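Local structure of Adhesin/hemolysin (Burkholderia pseudomallei 1026a, 4G6V) at residues Arg61-Arg65 with Asn133-Ser137; Glu66-Ala70 with Val81-Glu85. The protein acts as the toxin of a contact-dependent growth inhibition system, a tRNase that inhibits the growth of closely related neighbouring bacteria and is held here by its immunity protein CdiI. One frame throughout, in Å; residues are numbered along the deposited sequence.

Contact 1. Residues Arg61-Arg65 with Asn133-Ser137; sequences RSLIR and NLADS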
loop_
_atom_site.group_PDB
_atom_site.type_symbol
_atom_site.label_atom_id
_atom_site.label_comp_id
_atom_site.label_asym_id
_atom_site.label_seq_id
_atom_site.Cartn_x
_atom_site.Cartn_y
_atom_site.Cartn_z
ATOM N N ARG A 61 -9.214 6.047 -7.863
ATOM C CA ARG A 61 -9.090 4.839 -8.662
ATOM C C ARG A 61 -8.699 3.623 -7.820
ATOM O O ARG A 61 -9.139 2.515 -8.102
ATOM C CB ARG A 61 -8.103 5.053 -9.813
ATOM C CG ARG A 61 -8.046 3.900 -10.806
ATOM C CD ARG A 61 -6.762 3.913 -11.634
ATOM N NE ARG A 61 -5.559 3.956 -10.790
ATOM C CZ ARG A 61 -5.003 2.898 -10.191
ATOM N NH1 ARG A 61 -5.533 1.677 -10.326
ATOM N NH2 ARG A 61 -3.909 3.057 -9.449
ATOM N N SER A 62 -7.870 3.819 -6.793
ATOM C CA SER A 62 -7.499 2.697 -5.916
ATOM C C SER A 62 -8.673 2.210 -5.074
ATOM O O SER A 62 -8.806 1.017 -4.863
ATOM C CB SER A 62 -6.294 3.007 -5.010
ATOM O OG SER A 62 -5.078 2.961 -5.742
ATOM N N LEU A 63 -9.514 3.123 -4.594
ATOM C CA LEU A 63 -10.719 2.719 -3.868
ATOM C C LEU A 63 -11.754 2.035 -4.795
ATOM O O LEU A 63 -12.346 1.032 -4.424
ATOM C CB LEU A 63 -11.333 3.898 -3.095
ATOM C CG LEU A 63 -10.389 4.557 -2.080
ATOM C CD1 LEU A 63 -11.119 5.571 -1.238
ATOM C CD2 LEU A 63 -9.708 3.518 -1.179
ATOM N N ILE A 64 -11.956 2.567 -5.999
ATOM C CA ILE A 64 -12.801 1.903 -6.985
ATOM C C ILE A 64 -12.363 0.454 -7.114
ATOM O O ILE A 64 -13.152 -0.468 -6.909
ATOM C CB ILE A 64 -12.740 2.577 -8.405
ATOM C CG1 ILE A 64 -13.394 3.955 -8.398
ATOM C CG2 ILE A 64 -13.494 1.760 -9.429
ATOM C CD1 ILE A 64 -14.786 3.929 -7.852
ATOM N N ARG A 65 -11.097 0.248 -7.446
ATOM C CA ARG A 65 -10.603 -1.105 -7.702
ATOM C C ARG A 65 -10.744 -2.076 -6.523
ATOM O O ARG A 65 -10.877 -3.288 -6.721
ATOM C CB ARG A 65 -9.170 -1.047 -8.193
ATOM C CG ARG A 65 -9.040 -0.246 -9.468
ATOM C CD ARG A 65 -9.321 -1.134 -10.632
ATOM N NE ARG A 65 -9.113 -0.446 -11.895
ATOM C CZ ARG A 65 -10.085 0.113 -12.604
ATOM N NH1 ARG A 65 -11.336 0.066 -12.165
ATOM N NH2 ARG A 65 -9.805 0.720 -13.754
ATOM N N ASN A 133 -4.980 -6.753 -8.227
ATOM C CA ASN A 133 -5.908 -6.455 -9.309
ATOM C C ASN A 133 -5.216 -5.749 -10.463
ATOM O O ASN A 133 -4.806 -4.571 -10.340
ATOM C CB ASN A 133 -7.015 -5.571 -8.762
ATOM C CG ASN A 133 -8.174 -5.441 -9.707
ATOM O OD1 ASN A 133 -8.034 -5.622 -10.921
ATOM N ND2 ASN A 133 -9.339 -5.109 -9.158
ATOM N N LEU A 134 -5.092 -6.451 -11.590
ATOM C CA LEU A 134 -4.328 -5.927 -12.732
ATOM C C LEU A 134 -5.113 -5.016 -13.707
ATOM O O LEU A 134 -4.679 -4.808 -14.840
ATOM C CB LEU A 134 -3.625 -7.060 -13.497
ATOM C CG LEU A 134 -2.631 -7.934 -12.709
ATOM C CD1 LEU A 134 -1.915 -8.908 -13.629
ATOM C CD2 LEU A 134 -1.604 -7.098 -11.942
ATOM N N ALA A 135 -6.246 -4.468 -13.262
ATOM C CA ALA A 135 -7.087 -3.594 -14.100
ATOM C C ALA A 135 -6.290 -2.526 -14.852
ATOM O O ALA A 135 -6.430 -2.378 -16.061
ATOM C CB ALA A 135 -8.183 -2.936 -13.260
ATOM N N ASP A 136 -5.443 -1.790 -14.135
ATOM C CA ASP A 136 -4.707 -0.682 -14.725
ATOM C C ASP A 136 -3.212 -0.973 -14.914
ATOM O O ASP A 136 -2.425 -0.055 -15.127
ATOM C CB ASP A 136 -4.872 0.557 -13.849
ATOM C CG ASP A 136 -6.304 0.770 -13.419
ATOM O OD1 ASP A 136 -7.087 1.284 -14.247
ATOM O OD2 ASP A 136 -6.644 0.427 -12.261
ATOM N N SER A 137 -2.816 -2.240 -14.829
ATOM C CA SER A 137 -1.417 -2.605 -15.003
ATOM C C SER A 137 -1.200 -3.391 -16.289
ATOM O O SER A 137 -2.061 -4.146 -16.708
ATOM C CB SER A 137 -0.958 -3.447 -13.813
ATOM O OG SER A 137 0.274 -4.088 -14.080
#

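Contact 2. Residues Glu66-Ala70 with Val81-Glu85; sequences ENQSA and VQNPE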
loop_
_atom_site.group_PDB
_atom_site.type_symbol
_atom_site.label_atom_id
_atom_site.label_comp_id
_atom_site.label_asym_id
_atom_site.label_seq_id
_atom_site.Cartn_x
_atom_site.Cartn_y
_atom_site.Cartn_z
ATOM N N GLU A 66 -10.721 -1.543 -5.305
ATOM C CA GLU A 66 -10.943 -2.343 -4.104
ATOM C C GLU A 66 -12.410 -2.803 -4.028
ATOM O O GLU A 66 -12.705 -3.980 -3.809
ATOM C CB GLU A 66 -10.574 -1.550 -2.848
ATOM C CG GLU A 66 -10.795 -2.319 -1.561
ATOM C CD GLU A 66 -11.227 -1.427 -0.410
ATOM O OE1 GLU A 66 -10.586 -0.378 -0.221
ATOM O OE2 GLU A 66 -12.196 -1.780 0.310
ATOM N N ASN A 67 -13.337 -1.874 -4.208
ATOM C CA ASN A 67 -14.739 -2.250 -4.226
ATOM C C ASN A 67 -15.023 -3.227 -5.361
ATOM O O ASN A 67 -15.818 -4.152 -5.206
ATOM C CB ASN A 67 -15.637 -1.014 -4.289
ATOM C CG ASN A 67 -15.832 -0.369 -2.913
ATOM O OD1 ASN A 67 -15.503 -0.958 -1.878
ATOM N ND2 ASN A 67 -16.371 0.840 -2.901
ATOM N N GLN A 68 -14.330 -3.041 -6.482
ATOM C CA GLN A 68 -14.498 -3.922 -7.626
ATOM C C GLN A 68 -13.931 -5.331 -7.435
ATOM O O GLN A 68 -14.526 -6.299 -7.906
ATOM C CB GLN A 68 -13.927 -3.290 -8.882
ATOM C CG GLN A 68 -14.733 -2.100 -9.367
ATOM C CD GLN A 68 -14.097 -1.427 -10.569
ATOM O OE1 GLN A 68 -12.864 -1.286 -10.654
ATOM N NE2 GLN A 68 -14.931 -1.017 -11.512
ATOM N N SER A 69 -12.783 -5.449 -6.766
ATOM C CA SER A 69 -12.203 -6.768 -6.500
ATOM C C SER A 69 -13.107 -7.619 -5.622
ATOM O O SER A 69 -13.176 -8.831 -5.795
ATOM C CB SER A 69 -10.822 -6.648 -5.869
ATOM O OG SER A 69 -9.849 -6.411 -6.870
ATOM N N ALA A 70 -13.803 -6.972 -4.691
ATOM C CA ALA A 70 -14.744 -7.648 -3.807
ATOM C C ALA A 70 -15.877 -8.292 -4.608
ATOM O O ALA A 70 -16.202 -9.466 -4.423
ATOM C CB ALA A 70 -15.303 -6.673 -2.767
ATOM N N VAL A 81 -16.094 -10.502 2.935
ATOM C CA VAL A 81 -16.546 -9.416 3.811
ATOM C C VAL A 81 -15.685 -8.163 3.690
ATOM O O VAL A 81 -14.477 -8.182 3.966
ATOM C CB VAL A 81 -16.579 -9.834 5.287
ATOM C CG1 VAL A 81 -17.246 -8.737 6.153
ATOM C CG2 VAL A 81 -17.254 -11.180 5.437
ATOM N N GLN A 82 -16.320 -7.064 3.303
ATOM C CA GLN A 82 -15.632 -5.795 3.120
ATOM C C GLN A 82 -15.536 -5.019 4.430
ATOM O O GLN A 82 -16.497 -4.961 5.206
ATOM C CB GLN A 82 -16.351 -4.949 2.073
ATOM C CG GLN A 82 -16.210 -5.459 0.654
ATOM C CD GLN A 82 -16.553 -4.399 -0.360
ATOM O OE1 GLN A 82 -17.614 -4.438 -0.995
ATOM N NE2 GLN A 82 -15.656 -3.434 -0.520
ATOM N N ASN A 83 -14.371 -4.415 4.659
ATOM C CA ASN A 83 -14.127 -3.629 5.860
ATOM C C ASN A 83 -14.580 -4.338 7.142
ATOM O O ASN A 83 -15.388 -3.802 7.915
ATOM C CB ASN A 83 -14.742 -2.231 5.722
ATOM C CG ASN A 83 -14.271 -1.515 4.455
ATOM O OD1 ASN A 83 -13.107 -1.140 4.344
ATOM N ND2 ASN A 83 -15.174 -1.345 3.489
ATOM N N PRO A 84 -14.043 -5.554 7.370
ATOM C CA PRO A 84 -14.396 -6.351 8.551
ATOM C C PRO A 84 -13.855 -5.747 9.836
ATOM O O PRO A 84 -12.743 -5.252 9.824
ATOM C CB PRO A 84 -13.690 -7.687 8.282
ATOM C CG PRO A 84 -12.567 -7.349 7.336
ATOM C CD PRO A 84 -13.132 -6.285 6.460
ATOM N N GLU A 85 -14.604 -5.790 10.931
ATOM C CA GLU A 85 -13.983 -5.502 12.226
ATOM C C GLU A 85 -12.901 -6.560 12.550
ATOM O O GLU A 85 -13.120 -7.757 12.371
ATOM C CB GLU A 85 -15.034 -5.474 13.334
ATOM C CG GLU A 85 -16.175 -4.512 13.084
ATOM C CD GLU A 85 -15.813 -3.087 13.452
ATOM O OE1 GLU A 85 -16.523 -2.154 12.995
ATOM O OE2 GLU A 85 -14.818 -2.912 14.204
#

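Contact 1. Residues Arg61-Arg65 with Asn133-Ser137
Asp136 meets Arg61 and Arg65, one helical turn apart on helix 57-74, and the three form a salt-bridge network. Arg65 takes the carboxylate side-on: Arg65 NE reaches Asp136 OD2 at 2.6 Å and Arg65 NH2 reaches Asp136 OD1 at 2.8 Å, the latter bond nearly straight at 160°. Both oxygens are met on their syn sides, and guanidinium and carboxylate lie almost coplanar, 11° apart. A bend at chi2 (-85°) turns the Arg65 chain toward the loop for this two-pronged grip, while its NH1 goes to Gln68 on the same helix. Arg61 comes differently. The Arg61 and Asp136 side chains run antiparallel alongside one another, with the guanidinium plane steeply turned against the carboxylate. Arg61 NH1 reaches Asp136 OD2 at 2.6 Å, a salt bridge whose hydrogen-bond geometry is weak; the same NH1 also bonds weakly to the backbone oxygen of Ala105.

Asn133 ND2 gives a weak, 3.4 Å hydrogen bond to Arg65 O, and Asn133 OD1 accepts from Ala135 N, an Asx turn that overlaps the start of the type I turn Leu134-Ser137.

Nonpolar contact is slight, with Ala135 CB lying 3.4 Å from Arg65 CD.

With OD2 shared by two arginines, the carboxylate is held from two directions and probably stays ionised, an electrostatic tie between helix and loop.

Contact 2. Residues Glu66-Ala70 with Val81-Glu85
Gln82 sets out from the strand with CG anti to its own carbonyl carbon (chi1 -71°) and then runs extended, which carries its amide across to helix 57-74 between Asn67 and Ala70. There Gln82 NE2 donates to Asn67 OD1 at 2.8 Å. The acceptor lies close to the plane of the Gln82 amide, whereas the donor is tilted 26° from the Asn67 carbonyl plane. The planes of the two amides are steeply turned, 76° apart. Asn67 ND2 is engaged in turn by the backbone oxygen of Thr49, so both ends of this amide are used, which restrains its rotation.

Beside the bond, the methyl of Ala70 packs against the Gln82 amide, Ala70 CB lying 3.5 Å from Gln82 CD. The probable active-site residue Glu66 stands nearby: Glu66 OE2 comes within 3.9 Å of Gln82 NE2, but its hydrogen bond goes to Thr49 OG1, and Glu66 OE1 makes a salt bridge to Lys69 of CdiI.

This helix-to-strand contact belongs to the beta-alpha-beta unit formed by strand 43-45, helix 57-74 and strand 79-82, where the helix brings its glutamate to the probable active site, consistent with a PDDEXK nuclease fold.

In the fold
Contacts 1 and 2 both use helix 57-74, on successive turns. The earlier turn ties through contact 1 to the loop after strand 129-133, and the next turn meets strand 79-82 through contact 2, the centres of the contacts being 13 Å apart. They meet where Asn133 ND2 approaches Ser69 OG at 2.7 Å, a weak hydrogen bond. Contact 2 is nested within the chain loop that contact 1 closes. Glu66 belongs to contact 2, its side chain about 4 Å from that of Asp93 and about 8 Å from that of Asp102, both likewise assigned to the probable active site; the Arg65 side chain of contact 1 is about 6 Å from that of Glu66 and about 9 Å from that of Asp93.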